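Local coordinates for protein phosphoribosylformylglycinamidine synthase 2 (Thermus thermophilus, PDB 3VIU) that is a synthase of the PurM-like (AIR synthase-related) family, built from two N-terminal and C-terminal domain pairs, and binds adenosine-5'-diphosphate and magnesium, at residues L466-A469 with C470-V473; E322-R326 with W327-C331; L704-L708 with E709-S713; C42-K45 with N46-P49. All blocks are in the same frame, centred on the assembly; numbering follows the deposited sequence.

Contact 1 (L466-A469 with C470-V473). With MG (magnesium ion), chain D.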
loop_
_atom_site.group_PDB
_atom_site.type_symbol
_atom_site.label_atom_id
_atom_site.label_comp_id
_atom_site.label_asym_id
_atom_site.label_seq_id
_atom_site.Cartn_x
_atom_site.Cartn_y
_atom_site.Cartn_z
ATOM N N LEU A 466 -2.173 -8.264 7.272
ATOM C CA LEU A 466 -1.031 -7.786 8.041
ATOM C C LEU A 466 -0.078 -8.953 8.320
ATOM O O LEU A 466 1.145 -8.831 8.187
ATOM C CB LEU A 466 -1.485 -7.170 9.368
ATOM C CG LEU A 466 -0.672 -5.954 9.832
ATOM C CD1 LEU A 466 -1.080 -5.570 11.246
ATOM C CD2 LEU A 466 0.812 -6.256 9.767
ATOM N N ALA A 467 -0.645 -10.086 8.713
ATOM C CA ALA A 467 0.151 -11.272 8.991
ATOM C C ALA A 467 0.999 -11.633 7.766
ATOM O O ALA A 467 2.225 -11.723 7.860
ATOM C CB ALA A 467 -0.764 -12.440 9.370
ATOM N N GLU A 468 0.348 -11.809 6.617
ATOM C CA GLU A 468 1.041 -12.166 5.384
ATOM C C GLU A 468 2.147 -11.171 5.035
ATOM O O GLU A 468 3.279 -11.566 4.764
ATOM C CB GLU A 468 0.055 -12.262 4.214
ATOM C CG GLU A 468 0.691 -12.841 2.946
ATOM C CD GLU A 468 -0.304 -13.067 1.811
ATOM O OE1 GLU A 468 0.050 -13.771 0.835
ATOM O OE2 GLU A 468 -1.435 -12.540 1.882
ATOM N N ALA A 469 1.823 -9.882 5.040
ATOM C CA ALA A 469 2.818 -8.867 4.720
ATOM C C ALA A 469 4.030 -8.995 5.651
ATOM O O ALA A 469 5.178 -8.954 5.202
ATOM C CB ALA A 469 2.203 -7.477 4.831
ATOM N N CYS A 470 3.781 -9.159 6.945
ATOM C CA CYS A 470 4.876 -9.307 7.894
ATOM C C CYS A 470 5.639 -10.608 7.649
ATOM O O CYS A 470 6.860 -10.650 7.799
ATOM C CB CYS A 470 4.347 -9.284 9.322
ATOM S SG CYS A 470 3.759 -7.677 9.835
ATOM N N ARG A 471 4.916 -11.663 7.267
ATOM C CA ARG A 471 5.534 -12.952 7.005
ATOM C C ARG A 471 6.465 -12.843 5.802
ATOM O O ARG A 471 7.579 -13.369 5.815
ATOM C CB ARG A 471 4.465 -14.023 6.733
ATOM C CG ARG A 471 5.010 -15.457 6.703
ATOM C CD ARG A 471 3.949 -16.452 6.285
ATOM N NE ARG A 471 2.713 -16.259 7.040
ATOM C CZ ARG A 471 1.528 -16.012 6.487
ATOM N NH1 ARG A 471 0.470 -15.849 7.262
ATOM N NH2 ARG A 471 1.399 -15.930 5.164
ATOM N N ASN A 472 6.007 -12.147 4.765
ATOM C CA ASN A 472 6.803 -11.982 3.558
ATOM C C ASN A 472 8.117 -11.258 3.790
ATOM O O ASN A 472 9.130 -11.587 3.162
ATOM C CB ASN A 472 5.997 -11.264 2.486
ATOM C CG ASN A 472 4.986 -12.174 1.831
ATOM O OD1 ASN A 472 5.322 -13.289 1.432
ATOM N ND2 ASN A 472 3.742 -11.709 1.714
ATOM N N VAL A 473 8.099 -10.277 4.689
ATOM C CA VAL A 473 9.302 -9.525 5.015
ATOM C C VAL A 473 10.200 -10.397 5.889
ATOM O O VAL A 473 11.411 -10.427 5.707
ATOM C CB VAL A 473 8.948 -8.218 5.752
ATOM C CG1 VAL A 473 10.171 -7.658 6.462
ATOM C CG2 VAL A 473 8.413 -7.207 4.757
HETATM MG MG MG D . 4.639 -14.947 -0.429
HETATM O O HOH W 1 2.573 -15.035 0.936
HETATM O O HOH W 2 4.072 -17.334 -1.091
#
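The Arg-471 guanidinium lies with one face over the backbone of the preceding turn. CA of Glu-468 sits 3.6 Å above the guanidinium plane, toward its rim, and CB of Ala-467 approaches obliquely. The guanidinium stays apart from the Glu-468 carboxylate: NH2 of Arg-471 is 5.0 Å from OE1 of Glu-468. Its salt bridges go instead to Glu-599 through NH1 and to Asp-620 through NH2. A bend at chi3 (-49°) folds the arginine back over the turn.

Glu-468 and Asn-472 run side by side and point the same way. Their carboxylate and amide planes are 36° apart, and CG of Glu-468 is 3.5 Å from ND2 of Asn-472. OD1 of Asn-472 binds the magnesium ion at 2.6 Å, rather long for this metal, while ND2 donates to Asp-448, which should fix the turn of the amide. Glu-468 reaches the metal indirectly. Its OE1 accepts a hydrogen bond of 2.8 Å from water 1, itself a magnesium ligand. Asp-430 and Asp-620 also bind the ion. Asp-620 therefore links the arginine to the metal site.

The backbone is a regular alpha-helix. Cys-470 N donates to Leu-466 O at 2.9 Å, and three more i to i+4 bonds follow. CD2 of Leu-466 makes a tight apolar contact with SG of Cys-470.

Helix 458-475 belongs to the second AIR synthase-related N-terminal domain. Leu-466, Ala-469, Cys-470 and Val-473 pack on strand 538-548, and Ala-469 and Asn-472 touch strand 441-448. Helix 596-611 lies against Ala-467, Cys-470 and Arg-471.

Contact 2 (E322-R326 with W327-C331)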
loop_
_atom_site.group_PDB
_atom_site.type_symbol
_atom_site.label_atom_id
_atom_site.label_comp_id
_atom_site.label_asym_id
_atom_site.label_seq_id
_atom_site.Cartn_x
_atom_site.Cartn_y
_atom_site.Cartn_z
ATOM N N GLU A 322 17.603 29.952 -4.459
ATOM C CA GLU A 322 18.770 29.496 -5.199
ATOM C C GLU A 322 18.725 27.993 -5.422
ATOM O O GLU A 322 19.059 27.511 -6.510
ATOM C CB GLU A 322 20.049 29.923 -4.470
ATOM C CG GLU A 322 20.200 31.450 -4.458
ATOM C CD GLU A 322 21.441 31.942 -3.742
ATOM O OE1 GLU A 322 21.622 33.177 -3.670
ATOM O OE2 GLU A 322 22.231 31.104 -3.255
ATOM N N VAL A 323 18.298 27.252 -4.405
ATOM C CA VAL A 323 18.186 25.812 -4.551
ATOM C C VAL A 323 17.323 25.510 -5.772
ATOM O O VAL A 323 17.721 24.736 -6.639
ATOM C CB VAL A 323 17.541 25.155 -3.319
ATOM C CG1 VAL A 323 17.210 23.698 -3.625
ATOM C CG2 VAL A 323 18.496 25.217 -2.142
ATOM N N PHE A 324 16.150 26.129 -5.850
ATOM C CA PHE A 324 15.277 25.888 -6.988
ATOM C C PHE A 324 15.850 26.461 -8.263
ATOM O O PHE A 324 15.635 25.913 -9.341
ATOM C CB PHE A 324 13.877 26.445 -6.726
ATOM C CG PHE A 324 13.047 25.559 -5.858
ATOM C CD1 PHE A 324 13.441 25.276 -4.555
ATOM C CD2 PHE A 324 11.903 24.951 -6.356
ATOM C CE1 PHE A 324 12.716 24.402 -3.769
ATOM C CE2 PHE A 324 11.168 24.073 -5.579
ATOM C CZ PHE A 324 11.572 23.795 -4.282
ATOM N N GLY A 325 16.583 27.561 -8.144
ATOM C CA GLY A 325 17.192 28.153 -9.321
ATOM C C GLY A 325 18.145 27.148 -9.948
ATOM O O GLY A 325 18.190 26.993 -11.167
ATOM N N ARG A 326 18.900 26.450 -9.103
ATOM C CA ARG A 326 19.851 25.452 -9.575
ATOM C C ARG A 326 19.184 24.331 -10.373
ATOM O O ARG A 326 19.784 23.784 -11.303
ATOM C CB ARG A 326 20.627 24.854 -8.397
ATOM C CG ARG A 326 21.670 25.789 -7.816
ATOM C CD ARG A 326 22.701 25.016 -7.015
ATOM N NE ARG A 326 22.255 24.705 -5.661
ATOM C CZ ARG A 326 22.193 25.594 -4.675
ATOM N NH1 ARG A 326 22.546 26.854 -4.894
ATOM N NH2 ARG A 326 21.789 25.219 -3.468
ATOM N N TRP A 327 17.948 23.987 -10.013
ATOM C CA TRP A 327 17.226 22.937 -10.729
ATOM C C TRP A 327 16.290 23.500 -11.801
ATOM O O TRP A 327 15.394 22.814 -12.281
ATOM C CB TRP A 327 16.450 22.053 -9.745
ATOM C CG TRP A 327 17.363 21.257 -8.869
ATOM C CD1 TRP A 327 17.852 21.619 -7.643
ATOM C CD2 TRP A 327 17.991 20.010 -9.198
ATOM N NE1 TRP A 327 18.748 20.680 -7.193
ATOM C CE2 TRP A 327 18.853 19.681 -8.127
ATOM C CE3 TRP A 327 17.913 19.140 -10.298
ATOM C CZ2 TRP A 327 19.636 18.514 -8.120
ATOM C CZ3 TRP A 327 18.692 17.979 -10.293
ATOM C CH2 TRP A 327 19.542 17.679 -9.208
ATOM N N GLY A 328 16.518 24.754 -12.177
ATOM C CA GLY A 328 15.706 25.382 -13.202
ATOM C C GLY A 328 14.252 25.609 -12.842
ATOM O O GLY A 328 13.401 25.675 -13.723
ATOM N N LEU A 329 13.961 25.740 -11.553
ATOM C CA LEU A 329 12.588 25.960 -11.109
ATOM C C LEU A 329 12.364 27.289 -10.387
ATOM O O LEU A 329 13.248 27.792 -9.684
ATOM C CB LEU A 329 12.145 24.819 -10.190
ATOM C CG LEU A 329 11.925 23.444 -10.821
ATOM C CD1 LEU A 329 11.703 22.409 -9.727
ATOM C CD2 LEU A 329 10.736 23.509 -11.771
ATOM N N ASP A 330 11.170 27.847 -10.572
ATOM C CA ASP A 330 10.791 29.100 -9.929
ATOM C C ASP A 330 10.224 28.757 -8.560
ATOM O O ASP A 330 9.474 27.792 -8.415
ATOM C CB ASP A 330 9.708 29.830 -10.729
ATOM C CG ASP A 330 10.036 29.946 -12.207
ATOM O OD1 ASP A 330 11.124 30.472 -12.538
ATOM O OD2 ASP A 330 9.200 29.516 -13.038
ATOM N N CYS A 331 10.587 29.552 -7.563
ATOM C CA CYS A 331 10.108 29.353 -6.205
ATOM C C CYS A 331 9.714 30.736 -5.696
ATOM O O CYS A 331 10.573 31.535 -5.333
ATOM C CB CYS A 331 11.220 28.756 -5.345
ATOM S SG CYS A 331 10.677 28.097 -3.747
#
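Phe-324 lays one face of its ring against the sulfur of Cys-331. SG of Cys-331 stands 4.0 Å from the centroid of the Phe-324 ring, only 10° off the ring normal. This is a sulfur-aromatic contact centred on the face. The sulfur gets there with SG of Cys-331 opposite its own backbone N (chi1 -166°). CB of Cys-331 adds an apolar contact of 3.7 Å with CG of Phe-324. Leu-329 comes obliquely to the same ring, its CB 3.8 Å from CD2 of Phe-324.

The backbone closes the helix with a Schellman motif. Leu-329 N donates to Phe-324 O at 2.8 Å, and Gly-328 N donates to Gly-325 O at 3.0 Å. Gly-328 has positive phi (66°) and is the C-prime residue. The reversal carries the chain back across Phe-324, which brings Leu-329 and Cys-331 to the ring. Trp-327 N makes weak bonds to the carbonyl oxygens of Val-323 and Phe-324.

O of Val-323 lies at the edge of the Trp-327 indole, near its plane, 3.3 Å from CD1 of Trp-327. NE1 of Trp-327 is hydrogen-bonded to Glu-247, and Arg-326 makes a salt bridge with the same carboxylate. One glutamate of helix 235-250 thus ties two neighbouring side chains at the helix end.

In the first AIR synthase-related C-terminal domain, the turn joins helix 317-326 to strand 331-338. Phe-324 packs on Ala-244 and Leu-329 on Leu-237 and Leu-240, all of helix 235-250. Phe-324 also touches Ala-200, and Cys-331 touches Tyr-198, both of strand 196-201.

Contact 3 (L704-L708 with E709-S713)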
loop_
_atom_site.group_PDB
_atom_site.type_symbol
_atom_site.label_atom_id
_atom_site.label_comp_id
_atom_site.label_asym_id
_atom_site.label_seq_id
_atom_site.Cartn_x
_atom_site.Cartn_y
_atom_site.Cartn_z
ATOM N N LEU A 704 3.474 -38.250 -7.666
ATOM C CA LEU A 704 2.924 -37.242 -8.558
ATOM C C LEU A 704 4.170 -36.580 -9.132
ATOM O O LEU A 704 5.135 -36.356 -8.402
ATOM C CB LEU A 704 2.105 -36.224 -7.768
ATOM C CG LEU A 704 0.847 -36.725 -7.057
ATOM C CD1 LEU A 704 0.239 -35.585 -6.228
ATOM C CD2 LEU A 704 -0.151 -37.240 -8.084
ATOM N N GLU A 705 4.163 -36.273 -10.426
ATOM C CA GLU A 705 5.329 -35.669 -11.054
ATOM C C GLU A 705 5.054 -34.691 -12.192
ATOM O O GLU A 705 4.170 -34.898 -13.014
ATOM C CB GLU A 705 6.259 -36.771 -11.555
ATOM C CG GLU A 705 7.474 -36.259 -12.297
ATOM C CD GLU A 705 8.568 -37.308 -12.412
ATOM O OE1 GLU A 705 9.163 -37.675 -11.367
ATOM O OE2 GLU A 705 8.826 -37.771 -13.544
ATOM N N TRP A 706 5.841 -33.622 -12.228
ATOM C CA TRP A 706 5.736 -32.595 -13.264
ATOM C C TRP A 706 7.145 -32.178 -13.674
ATOM O O TRP A 706 8.059 -32.148 -12.841
ATOM C CB TRP A 706 5.033 -31.356 -12.733
ATOM C CG TRP A 706 3.641 -31.561 -12.273
ATOM C CD1 TRP A 706 2.502 -31.357 -12.992
ATOM C CD2 TRP A 706 3.223 -31.915 -10.949
ATOM N NE1 TRP A 706 1.396 -31.545 -12.195
ATOM C CE2 TRP A 706 1.811 -31.889 -10.936
ATOM C CE3 TRP A 706 3.904 -32.248 -9.774
ATOM C CZ2 TRP A 706 1.069 -32.179 -9.795
ATOM C CZ3 TRP A 706 3.167 -32.539 -8.641
ATOM C CH2 TRP A 706 1.761 -32.501 -8.659
ATOM N N SER A 707 7.330 -31.862 -14.951
ATOM C CA SER A 707 8.631 -31.402 -15.405
ATOM C C SER A 707 8.633 -29.909 -15.072
ATOM O O SER A 707 7.573 -29.286 -15.004
ATOM C CB SER A 707 8.778 -31.611 -16.914
ATOM O OG SER A 707 7.799 -30.864 -17.624
ATOM N N LEU A 708 9.801 -29.324 -14.847
ATOM C CA LEU A 708 9.834 -27.900 -14.529
ATOM C C LEU A 708 9.347 -27.115 -15.737
ATOM O O LEU A 708 8.826 -26.012 -15.608
ATOM C CB LEU A 708 11.247 -27.453 -14.136
ATOM C CG LEU A 708 11.886 -28.144 -12.924
ATOM C CD1 LEU A 708 12.962 -27.233 -12.357
ATOM C CD2 LEU A 708 10.846 -28.438 -11.848
ATOM N N GLU A 709 9.506 -27.701 -16.915
ATOM C CA GLU A 709 9.064 -27.048 -18.143
ATOM C C GLU A 709 7.559 -26.785 -18.168
ATOM O O GLU A 709 7.132 -25.659 -18.401
ATOM C CB GLU A 709 9.442 -27.891 -19.363
ATOM C CG GLU A 709 10.635 -27.372 -20.148
ATOM C CD GLU A 709 10.855 -28.153 -21.439
ATOM O OE1 GLU A 709 11.134 -29.373 -21.355
ATOM O OE2 GLU A 709 10.742 -27.553 -22.535
ATOM N N GLU A 710 6.763 -27.825 -17.932
ATOM C CA GLU A 710 5.309 -27.684 -17.958
ATOM C C GLU A 710 4.767 -26.778 -16.865
ATOM O O GLU A 710 3.756 -26.111 -17.065
ATOM C CB GLU A 710 4.621 -29.055 -17.895
ATOM C CG GLU A 710 4.842 -29.860 -16.625
ATOM C CD GLU A 710 4.237 -31.259 -16.714
ATOM O OE1 GLU A 710 2.992 -31.378 -16.824
ATOM O OE2 GLU A 710 5.010 -32.239 -16.676
ATOM N N LEU A 711 5.439 -26.753 -15.715
ATOM C CA LEU A 711 5.020 -25.899 -14.611
ATOM C C LEU A 711 5.290 -24.459 -15.030
ATOM O O LEU A 711 4.450 -23.567 -14.877
ATOM C CB LEU A 711 5.820 -26.231 -13.347
ATOM C CG LEU A 711 5.572 -27.589 -12.673
ATOM C CD1 LEU A 711 6.508 -27.755 -11.486
ATOM C CD2 LEU A 711 4.117 -27.696 -12.215
ATOM N N LEU A 712 6.476 -24.259 -15.585
ATOM C CA LEU A 712 6.918 -22.956 -16.044
ATOM C C LEU A 712 6.037 -22.366 -17.152
ATOM O O LEU A 712 5.593 -21.225 -17.041
ATOM C CB LEU A 712 8.373 -23.048 -16.522
ATOM C CG LEU A 712 9.098 -21.724 -16.761
ATOM C CD1 LEU A 712 9.200 -20.937 -15.449
ATOM C CD2 LEU A 712 10.485 -22.004 -17.322
ATOM N N SER A 713 5.765 -23.125 -18.211
ATOM C CA SER A 713 4.952 -22.572 -19.296
ATOM C C SER A 713 3.531 -22.273 -18.848
ATOM O O SER A 713 2.944 -21.262 -19.241
ATOM C CB SER A 713 4.932 -23.514 -20.505
ATOM O OG SER A 713 4.337 -24.756 -20.185
#
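Ser-707 and Glu-710 form a capping box where strand 702-707, at the edge of its sheet, passes directly into helix 708-723. Ser-707 is the N-cap. Its OG accepts from Glu-710 N at 3.2 Å, with an N-H...O angle of 168°. In return, OE2 of Glu-710 takes a nearly straight bond of 2.9 Å from Ser-707 N. OG of Ser-707 also donates to this oxygen at 3.3 Å. The two donors reach OE2 on its anti side, from opposite faces of the carboxylate plane. Glu-710 curls back to them because CG stands between its backbone N and carbonyl carbon (chi1 64°).

Trp-706 and Leu-711 cross at about a right angle beside the box. CD2 of Leu-711 makes an off-centre CH-pi contact, 4.3 Å from the centroid of the Trp-706 five-membered ring. CB of Trp-706 meets CG of Leu-711 at 3.8 Å. Helices 391-399 and 625-634 cover this pair, and Trp-706 NE1 donates to Gln-392 O.

Two bonds hold OE2 of Glu-710, while its OE1 has a salt bridge to Arg-396. Together these would probably stabilise the charged carboxylate, which may also interact favourably with the helix N-terminus.

Contact 4 (C42-K45 with N46-P49). With ADP (adenosine-5'-diphosphate), chain B.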
loop_
_atom_site.group_PDB
_atom_site.type_symbol
_atom_site.label_atom_id
_atom_site.label_comp_id
_atom_site.label_asym_id
_atom_site.label_seq_id
_atom_site.Cartn_x
_atom_site.Cartn_y
_atom_site.Cartn_z
ATOM N N CYS A 42 -11.309 14.039 2.357
ATOM C CA CYS A 42 -10.431 14.859 3.187
ATOM C C CYS A 42 -10.670 14.775 4.691
ATOM O O CYS A 42 -9.727 14.824 5.476
ATOM C CB CYS A 42 -10.536 16.330 2.771
ATOM S SG CYS A 42 -9.943 16.704 1.105
ATOM N N ALA A 43 -11.924 14.635 5.094
ATOM C CA ALA A 43 -12.253 14.617 6.513
ATOM C C ALA A 43 -12.290 13.267 7.223
ATOM O O ALA A 43 -12.155 13.229 8.450
ATOM C CB ALA A 43 -13.579 15.351 6.736
ATOM N N TYR A 44 -12.478 12.172 6.483
ATOM C CA TYR A 44 -12.525 10.850 7.107
ATOM C C TYR A 44 -13.604 10.823 8.194
ATOM O O TYR A 44 -13.409 10.250 9.260
ATOM C CB TYR A 44 -11.173 10.526 7.748
ATOM C CG TYR A 44 -10.085 10.188 6.765
ATOM C CD1 TYR A 44 -9.670 11.106 5.789
ATOM C CD2 TYR A 44 -9.494 8.927 6.774
ATOM C CE1 TYR A 44 -8.699 10.763 4.846
ATOM C CE2 TYR A 44 -8.532 8.578 5.837
ATOM C CZ TYR A 44 -8.141 9.491 4.878
ATOM O OH TYR A 44 -7.206 9.106 3.949
ATOM N N LYS A 45 -14.741 11.442 7.911
ATOM C CA LYS A 45 -15.834 11.535 8.864
ATOM C C LYS A 45 -16.366 10.232 9.466
ATOM O O LYS A 45 -16.658 10.179 10.657
ATOM C CB LYS A 45 -16.974 12.334 8.235
ATOM C CG LYS A 45 -16.603 13.791 7.980
ATOM C CD LYS A 45 -17.758 14.598 7.394
ATOM C CE LYS A 45 -18.239 14.006 6.073
ATOM N NZ LYS A 45 -19.175 14.914 5.359
ATOM N N ASN A 46 -16.478 9.178 8.670
ATOM C CA ASN A 46 -16.997 7.924 9.194
ATOM C C ASN A 46 -15.953 6.927 9.667
ATOM O O ASN A 46 -16.298 5.930 10.304
ATOM C CB ASN A 46 -17.890 7.257 8.155
ATOM C CG ASN A 46 -19.133 8.065 7.862
ATOM O OD1 ASN A 46 -19.085 9.094 7.180
ATOM N ND2 ASN A 46 -20.255 7.613 8.389
ATOM N N SER A 47 -14.685 7.196 9.380
ATOM C CA SER A 47 -13.612 6.280 9.759
ATOM C C SER A 47 -12.758 6.699 10.946
ATOM O O SER A 47 -12.196 5.841 11.621
ATOM C CB SER A 47 -12.690 6.020 8.562
ATOM O OG SER A 47 -12.028 7.208 8.169
ATOM N N ARG A 48 -12.652 8.001 11.204
ATOM C CA ARG A 48 -11.836 8.477 12.320
ATOM C C ARG A 48 -12.143 7.804 13.657
ATOM O O ARG A 48 -11.243 7.274 14.300
ATOM C CB ARG A 48 -11.946 10.001 12.458
ATOM C CG ARG A 48 -10.758 10.768 11.848
ATOM C CD ARG A 48 -11.182 12.118 11.252
ATOM N NE ARG A 48 -11.711 13.049 12.248
ATOM C CZ ARG A 48 -12.379 14.162 11.954
ATOM N NH1 ARG A 48 -12.606 14.495 10.690
ATOM N NH2 ARG A 48 -12.818 14.950 12.928
ATOM N N PRO A 49 -13.418 7.792 14.082
ATOM C CA PRO A 49 -13.782 7.166 15.358
ATOM C C PRO A 49 -13.264 5.736 15.525
ATOM O O PRO A 49 -12.955 5.311 16.638
ATOM C CB PRO A 49 -15.310 7.215 15.341
ATOM C CG PRO A 49 -15.602 8.416 14.532
ATOM C CD PRO A 49 -14.620 8.291 13.394
HETATM P PB ADP B . -2.885 13.118 1.604
HETATM O O1B ADP B . -4.196 13.711 1.219
HETATM O O2B ADP B . -2.610 11.811 0.705
HETATM O O3B ADP B . -1.680 14.271 1.353
HETATM P PA ADP B . -4.392 12.382 3.756
HETATM O O1A ADP B . -5.006 13.645 4.249
HETATM O O2A ADP B . -5.332 11.764 2.590
HETATM O O3A ADP B . -2.883 12.692 3.187
HETATM O "O5'" ADP B . -4.275 11.258 4.937
HETATM C "C5'" ADP B . -4.670 11.838 6.196
HETATM C "C4'" ADP B . -3.709 11.470 7.364
HETATM O "O4'" ADP B . -4.268 10.391 8.181
HETATM C "C3'" ADP B . -2.313 10.970 6.914
HETATM O "O3'" ADP B . -1.327 11.372 7.874
HETATM C "C2'" ADP B . -2.489 9.453 6.845
HETATM O "O2'" ADP B . -1.248 8.756 6.979
HETATM C "C1'" ADP B . -3.473 9.169 7.983
HETATM N N9 ADP B . -4.343 8.025 7.673
HETATM C C8 ADP B . -5.413 8.025 6.824
HETATM N N7 ADP B . -5.964 6.846 6.783
HETATM C C5 ADP B . -5.288 6.010 7.600
HETATM C C6 ADP B . -5.411 4.644 7.962
HETATM N N6 ADP B . -6.420 3.863 7.426
HETATM N N1 ADP B . -4.526 4.122 8.839
HETATM C C2 ADP B . -3.540 4.863 9.370
HETATM N N3 ADP B . -3.391 6.151 9.055
HETATM C C4 ADP B . -4.230 6.757 8.187
#
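Tyr-44, the first residue after helix 40-43, has positive phi (56°), and the chain then turns into helix 48-51. The connection is a tight helix-to-helix turn at the adenosine-5'-diphosphate pocket. Its main bond runs from Arg-48 N to Tyr-44 O at 3.1 Å. Ser-47 N makes a weak bond to the same carbonyl oxygen.

Arg-48 folds back over this turn through bends at chi2 and chi3. Its NH1 donates to Ala-43 O at 2.6 Å, with an N-H...O angle of 159°. The oxygen lies in the guanidinium plane, at its edge. On the way, CD of Arg-48 passes 3.8 Å from CB of Tyr-44. NH2 of Arg-48 bonds to Ala-363 O, so one guanidinium joins the end of helix 40-43 to the loop that holds Ala-363. NZ of Lys-45 makes a salt bridge with Glu-14.

The Tyr-44 ring has Ser-47 and the nucleotide close by. OG of Ser-47 approaches obliquely, 3.4 Å from CD2 of Tyr-44. A chi1 of 64° turns this hydroxyl back toward the ring. Tyr-44 OH has a weak hydrogen bond from Val-524 N, a residue of the same pocket. The adenine also comes to the ring obliquely, with CE2 of Tyr-44 3.2 Å from N7 of adenosine-5'-diphosphate and 3.3 Å from its C8.

Overall arrangement
All four contacts are local. Contact 1 is the buried one, inside a continuous helix; the others are partly buried and sit at joints between elements. Contact 2 ends a helix and contact 3 starts one, beside seven-stranded sheets that have the same strand order. Contact 4 links two short helices. Contacts 1 and 4 carry ligands, a magnesium ion and adenosine-5'-diphosphate, and their centres are 27 Å apart. Contacts 2 and 3 are the most distant pair, with centres 57 Å apart. Contact 1 relies on metal and charged groups, contact 2 on sulfur and ring packing, contact 3 on a carboxylate cap, and contact 4 on an arginine-to-carbonyl bond beside the nucleotide.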